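Local coordinates for DNA repair protein XRCC1 (Homo sapiens, PDB 3K77), which serves as a scaffold in DNA single-strand break repair, assembling repair protein complexes and binding poly-ADP-ribose chains, at residues I55-I60 / R148-P153; E85-T90 / A119-R124. All blocks are in the same frame, centred on the assembly; numbering follows the deposited sequence.

Interaction 1: I55-I60 / R148-P153; sequences IHSVDI and RFHSPP
Asp59 OD2 is held by two donors from the neighbouring strand, Arg148 NE and His150 NE2. The contact joins two antiparallel strands, 57-63 and 143-150, of the beta-sandwich that makes up the XRCC1 N-terminal domain. Arg148 NE forms a salt bridge 3.1 Å from Asp59 OD2, which accepts with its anti lone pair, the carboxylate and guanidinium planes turned 72° apart. His150 NE2 meets Asp59 OD2 from above the carboxylate plane, at 2.9 Å; its N-H points almost straight at the oxygen, which lies in the plane of the ring. Asp59 and His150 each place the branch carbon CG beside their own backbone N (chi1 -42° and -53°), which lets them meet although Asp59 pairs with Arg148 in the register. Ser57 OG completes this row, touching His150 CD2. Below the row, Asp59 N and Arg148 N each bond to the other residue's carbonyl oxygen, a hydrogen-bonded pair.

On the opposite face, Val58 and Phe149 form a non-hydrogen-bonded pair and lie side by side, Val58 CG2 3.8 Å from Phe149 CD1. Ile55 CG2 reaches the edge of the same ring, and Val70, Val128 and Ile130 of the other sheet close over this apolar side.

Where strand 57-63 begins and strand 143-150 ends, a classic beta bulge sets His56 and Ser57 both against His150. His150 O takes a bond from His56 N (2.7 Å) and a weak one from Ser57 N. Pro113 touches the His56 side chain, and Pro153 CD makes a CH-pi contact over the centre of one face of the His56 ring, 3.9 Å from the centroid.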
loop_
_atom_site.group_PDB
_atom_site.type_symbol
_atom_site.label_atom_id
_atom_site.label_comp_id
_atom_site.label_asym_id
_atom_site.label_seq_id
_atom_site.Cartn_x
_atom_site.Cartn_y
_atom_site.Cartn_z
ATOM N N ILE A 55 1.995 14.122 -2.364
ATOM C CA ILE A 55 2.793 12.948 -2.701
ATOM C C ILE A 55 3.358 13.033 -4.115
ATOM O O ILE A 55 2.619 13.219 -5.089
ATOM C CB ILE A 55 1.998 11.645 -2.500
ATOM C CG1 ILE A 55 1.560 11.525 -1.034
ATOM C CG2 ILE A 55 2.831 10.428 -2.925
ATOM C CD1 ILE A 55 0.332 10.651 -0.830
ATOM N N HIS A 56 4.681 12.902 -4.203
ATOM C CA HIS A 56 5.419 13.027 -5.454
ATOM C C HIS A 56 5.697 11.654 -6.086
ATOM O O HIS A 56 5.578 11.461 -7.296
ATOM C CB HIS A 56 6.731 13.766 -5.172
ATOM C CG HIS A 56 7.575 13.995 -6.385
ATOM N ND1 HIS A 56 7.388 15.069 -7.225
ATOM C CD2 HIS A 56 8.620 13.296 -6.888
ATOM C CE1 HIS A 56 8.276 15.020 -8.204
ATOM N NE2 HIS A 56 9.035 13.954 -8.022
ATOM N N SER A 57 6.041 10.703 -5.231
ATOM C CA SER A 57 6.485 9.389 -5.653
ATOM C C SER A 57 6.076 8.323 -4.636
ATOM O O SER A 57 5.863 8.617 -3.449
ATOM C CB SER A 57 8.001 9.396 -5.802
ATOM O OG SER A 57 8.539 8.098 -5.608
ATOM N N VAL A 58 5.981 7.083 -5.108
ATOM C CA VAL A 58 5.572 5.961 -4.267
ATOM C C VAL A 58 6.384 4.710 -4.605
ATOM O O VAL A 58 6.344 4.226 -5.741
ATOM C CB VAL A 58 4.067 5.639 -4.454
ATOM C CG1 VAL A 58 3.645 4.493 -3.550
ATOM C CG2 VAL A 58 3.216 6.869 -4.194
ATOM N N ASP A 59 7.132 4.199 -3.630
ATOM C CA ASP A 59 7.835 2.930 -3.809
ATOM C C ASP A 59 7.032 1.855 -3.107
ATOM O O ASP A 59 6.564 2.056 -1.986
ATOM C CB ASP A 59 9.248 2.953 -3.219
ATOM C CG ASP A 59 9.989 4.236 -3.511
ATOM O OD1 ASP A 59 9.766 4.832 -4.593
ATOM O OD2 ASP A 59 10.805 4.644 -2.654
ATOM N N ILE A 60 6.890 0.710 -3.759
ATOM C CA ILE A 60 6.154 -0.407 -3.204
ATOM C C ILE A 60 7.078 -1.607 -3.238
ATOM O O ILE A 60 7.615 -1.955 -4.292
ATOM C CB ILE A 60 4.909 -0.745 -4.061
ATOM C CG1 ILE A 60 4.090 0.512 -4.373
ATOM C CG2 ILE A 60 4.044 -1.788 -3.372
ATOM C CD1 ILE A 60 2.852 0.667 -3.550
ATOM N N ARG A 148 7.121 3.401 0.624
ATOM C CA ARG A 148 7.727 4.710 0.822
ATOM C C ARG A 148 7.018 5.776 -0.001
ATOM O O ARG A 148 6.882 5.662 -1.223
ATOM C CB ARG A 148 9.209 4.699 0.461
ATOM C CG ARG A 148 10.125 4.394 1.625
ATOM C CD ARG A 148 11.554 4.797 1.301
ATOM N NE ARG A 148 12.068 4.079 0.137
ATOM C CZ ARG A 148 12.809 2.977 0.209
ATOM N NH1 ARG A 148 13.125 2.472 1.394
ATOM N NH2 ARG A 148 13.235 2.383 -0.904
ATOM N N PHE A 149 6.547 6.804 0.692
ATOM C CA PHE A 149 5.992 7.978 0.052
ATOM C C PHE A 149 7.008 9.114 0.147
ATOM O O PHE A 149 7.765 9.206 1.116
ATOM C CB PHE A 149 4.659 8.330 0.709
ATOM C CG PHE A 149 3.687 7.203 0.692
ATOM C CD1 PHE A 149 2.845 7.020 -0.395
ATOM C CD2 PHE A 149 3.643 6.285 1.735
ATOM C CE1 PHE A 149 1.948 5.956 -0.432
ATOM C CE2 PHE A 149 2.744 5.222 1.712
ATOM C CZ PHE A 149 1.898 5.058 0.630
ATOM N N HIS A 150 7.039 9.955 -0.882
ATOM C CA HIS A 150 7.974 11.070 -0.936
ATOM C C HIS A 150 7.191 12.289 -1.340
ATOM O O HIS A 150 6.340 12.226 -2.231
ATOM C CB HIS A 150 9.079 10.839 -1.986
ATOM C CG HIS A 150 9.800 9.532 -1.840
ATOM N ND1 HIS A 150 10.918 9.388 -1.050
ATOM C CD2 HIS A 150 9.562 8.314 -2.385
ATOM C CE1 HIS A 150 11.333 8.135 -1.104
ATOM N NE2 HIS A 150 10.524 7.461 -1.903
ATOM N N SER A 151 7.484 13.402 -0.679
ATOM C CA SER A 151 6.917 14.687 -1.057
ATOM C C SER A 151 7.740 15.303 -2.199
ATOM O O SER A 151 8.858 14.861 -2.472
ATOM C CB SER A 151 6.857 15.620 0.164
ATOM O OG SER A 151 8.128 15.742 0.782
ATOM N N PRO A 152 7.181 16.314 -2.885
ATOM C CA PRO A 152 7.940 17.017 -3.925
ATOM C C PRO A 152 9.240 17.608 -3.385
ATOM O O PRO A 152 9.279 18.070 -2.243
ATOM C CB PRO A 152 6.995 18.148 -4.340
ATOM C CG PRO A 152 5.634 17.632 -4.023
ATOM C CD PRO A 152 5.791 16.796 -2.795
ATOM N N PRO A 153 10.294 17.610 -4.216
ATOM C CA PRO A 153 11.633 18.107 -3.873
ATOM C C PRO A 153 11.714 19.634 -3.926
ATOM O O PRO A 153 11.763 20.266 -2.868
ATOM C CB PRO A 153 12.524 17.493 -4.969
ATOM C CG PRO A 153 11.631 16.497 -5.716
ATOM C CD PRO A 153 10.257 17.066 -5.581
#

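Interaction 2: E85-T90 / A119-R124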
loop_
_atom_site.group_PDB
_atom_site.type_symbol
_atom_site.label_atom_id
_atom_site.label_comp_id
_atom_site.label_asym_id
_atom_site.label_seq_id
_atom_site.Cartn_x
_atom_site.Cartn_y
_atom_site.Cartn_z
ATOM N N GLU A 85 -9.626 9.071 -2.852
ATOM C CA GLU A 85 -9.290 9.295 -4.254
ATOM C C GLU A 85 -8.270 8.241 -4.629
ATOM O O GLU A 85 -7.491 7.823 -3.784
ATOM C CB GLU A 85 -8.631 10.667 -4.393
ATOM C CG GLU A 85 -8.868 11.375 -5.701
ATOM C CD GLU A 85 -10.022 12.341 -5.622
ATOM O OE1 GLU A 85 -9.766 13.560 -5.611
ATOM O OE2 GLU A 85 -11.181 11.885 -5.546
ATOM N N VAL A 86 -8.249 7.798 -5.874
ATOM C CA VAL A 86 -7.173 6.904 -6.289
ATOM C C VAL A 86 -5.937 7.744 -6.651
ATOM O O VAL A 86 -6.034 8.686 -7.432
ATOM C CB VAL A 86 -7.590 5.988 -7.475
ATOM C CG1 VAL A 86 -6.423 5.106 -7.902
ATOM C CG2 VAL A 86 -8.789 5.126 -7.101
ATOM N N LEU A 87 -4.789 7.426 -6.063
ATOM C CA LEU A 87 -3.532 8.078 -6.437
ATOM C C LEU A 87 -2.707 7.205 -7.400
ATOM O O LEU A 87 -2.245 7.674 -8.433
ATOM C CB LEU A 87 -2.714 8.435 -5.191
ATOM C CG LEU A 87 -1.362 9.148 -5.366
ATOM C CD1 LEU A 87 -1.538 10.593 -5.785
ATOM C CD2 LEU A 87 -0.540 9.079 -4.087
ATOM N N LEU A 88 -2.531 5.934 -7.054
ATOM C CA LEU A 88 -1.893 4.970 -7.942
ATOM C C LEU A 88 -2.872 3.900 -8.333
ATOM O O LEU A 88 -3.268 3.093 -7.503
ATOM C CB LEU A 88 -0.709 4.299 -7.258
ATOM C CG LEU A 88 -0.123 3.149 -8.071
ATOM C CD1 LEU A 88 0.531 3.673 -9.362
ATOM C CD2 LEU A 88 0.866 2.354 -7.238
ATOM N N VAL A 89 -3.264 3.892 -9.601
ATOM C CA VAL A 89 -4.224 2.909 -10.105
ATOM C C VAL A 89 -3.695 1.474 -9.933
ATOM O O VAL A 89 -2.494 1.256 -9.871
ATOM C CB VAL A 89 -4.587 3.190 -11.588
ATOM C CG1 VAL A 89 -3.408 2.844 -12.485
ATOM C CG2 VAL A 89 -5.829 2.419 -11.990
ATOM N N THR A 90 -4.599 0.502 -9.837
ATOM C CA THR A 90 -4.193 -0.888 -9.622
ATOM C C THR A 90 -3.007 -1.255 -10.491
ATOM O O THR A 90 -3.097 -1.252 -11.725
ATOM C CB THR A 90 -5.340 -1.865 -9.942
ATOM O OG1 THR A 90 -6.368 -1.727 -8.957
ATOM C CG2 THR A 90 -4.840 -3.306 -9.960
ATOM N N ALA A 119 -4.858 14.240 -10.997
ATOM C CA ALA A 119 -5.911 14.951 -10.281
ATOM C C ALA A 119 -5.714 14.771 -8.776
ATOM O O ALA A 119 -5.689 15.739 -8.018
ATOM C CB ALA A 119 -7.277 14.436 -10.695
ATOM N N ALA A 120 -5.563 13.522 -8.357
ATOM C CA ALA A 120 -5.281 13.213 -6.966
ATOM C C ALA A 120 -3.870 13.648 -6.560
ATOM O O ALA A 120 -3.664 14.147 -5.459
ATOM C CB ALA A 120 -5.477 11.728 -6.712
ATOM N N ALA A 121 -2.903 13.454 -7.454
ATOM C CA ALA A 121 -1.502 13.762 -7.159
ATOM C C ALA A 121 -1.248 15.266 -7.038
ATOM O O ALA A 121 -0.202 15.695 -6.547
ATOM C CB ALA A 121 -0.582 13.134 -8.219
ATOM N N GLU A 122 -2.217 16.057 -7.487
ATOM C CA GLU A 122 -2.104 17.509 -7.453
ATOM C C GLU A 122 -2.345 18.066 -6.053
ATOM O O GLU A 122 -1.774 19.098 -5.676
ATOM C CB GLU A 122 -3.103 18.130 -8.424
ATOM C CG GLU A 122 -2.618 19.415 -9.064
ATOM C CD GLU A 122 -1.487 19.183 -10.057
ATOM O OE1 GLU A 122 -0.626 20.076 -10.205
ATOM O OE2 GLU A 122 -1.455 18.103 -10.688
ATOM N N LYS A 123 -3.196 17.375 -5.294
ATOM C CA LYS A 123 -3.648 17.821 -3.970
ATOM C C LYS A 123 -2.814 17.307 -2.778
ATOM O O LYS A 123 -1.920 16.464 -2.928
ATOM C CB LYS A 123 -5.123 17.446 -3.773
ATOM C CG LYS A 123 -6.003 17.731 -4.995
ATOM C CD LYS A 123 -7.306 16.947 -4.949
ATOM C CE LYS A 123 -7.992 16.970 -6.292
ATOM N NZ LYS A 123 -8.836 15.771 -6.526
ATOM N N ARG A 124 -3.117 17.839 -1.595
ATOM C CA ARG A 124 -2.461 17.422 -0.348
ATOM C C ARG A 124 -3.357 16.510 0.472
ATOM O O ARG A 124 -4.572 16.719 0.533
ATOM C CB ARG A 124 -2.074 18.635 0.506
ATOM C CG ARG A 124 -1.428 19.766 -0.268
ATOM C CD ARG A 124 -0.663 20.678 0.671
ATOM N NE ARG A 124 0.743 20.294 0.798
ATOM C CZ ARG A 124 1.458 20.458 1.909
ATOM N NH1 ARG A 124 0.885 20.980 2.987
ATOM N NH2 ARG A 124 2.737 20.089 1.954
#
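The backbones of 85-90 and 119-124 come closest at Leu87 and Ala120, whose CA atoms are 5.5 Å apart. Here a strand of the larger sheet turns a corner at 87 and 88, a classic beta bulge in which Leu87 and Leu88 both face Val70, and the short, weakly bonded helix 118-122 packs against the bend. The methyl of Ala120 points into the strand: its CB meets Val86 O at 3.2 Å and the CG of Glu85 at 3.6 Å.

At the solvent-facing end of the contact the Glu85 chain bends at chi2 and crosses the extended Lys123 at about a right angle. Just past the helix, Lys123 NZ donates to Glu85 OE1 in a 2.6 Å salt bridge, approaching nearly in line with the C-O bond. Exchanging Glu85 for an alanine would probably leave the Lys123 ammonium without this carboxylate and uncover part of the Ala120 methyl, which the CG now shields.

Leu87 reaches the helix with one branch. With CG anti to the backbone N (chi1 -179°), it brings CD1 alongside the helix backbone at Ala121 CA, and the same methyl lies 3.6 Å from Ala121 CB.

Interactions 1 and 2 sit on different sheets of the same beta-sandwich, their centres about 12 Å apart, and they meet where Ile55 CD1 packs on Leu87 CD2 at 3.7 Å. Interaction 1 joins two neighbouring strands of the four-stranded sheet, so backbone bonds dominate, with a partly exposed polar row on one face and core packing on the other. Interaction 2 sets a helix against the corner of a strand: no backbone bond crosses it, and methyl contacts are joined by a single salt bridge at the surface. Along the chain, 85-90 and 119-124 both fall inside the long loop that 55-60 and 148-153 close.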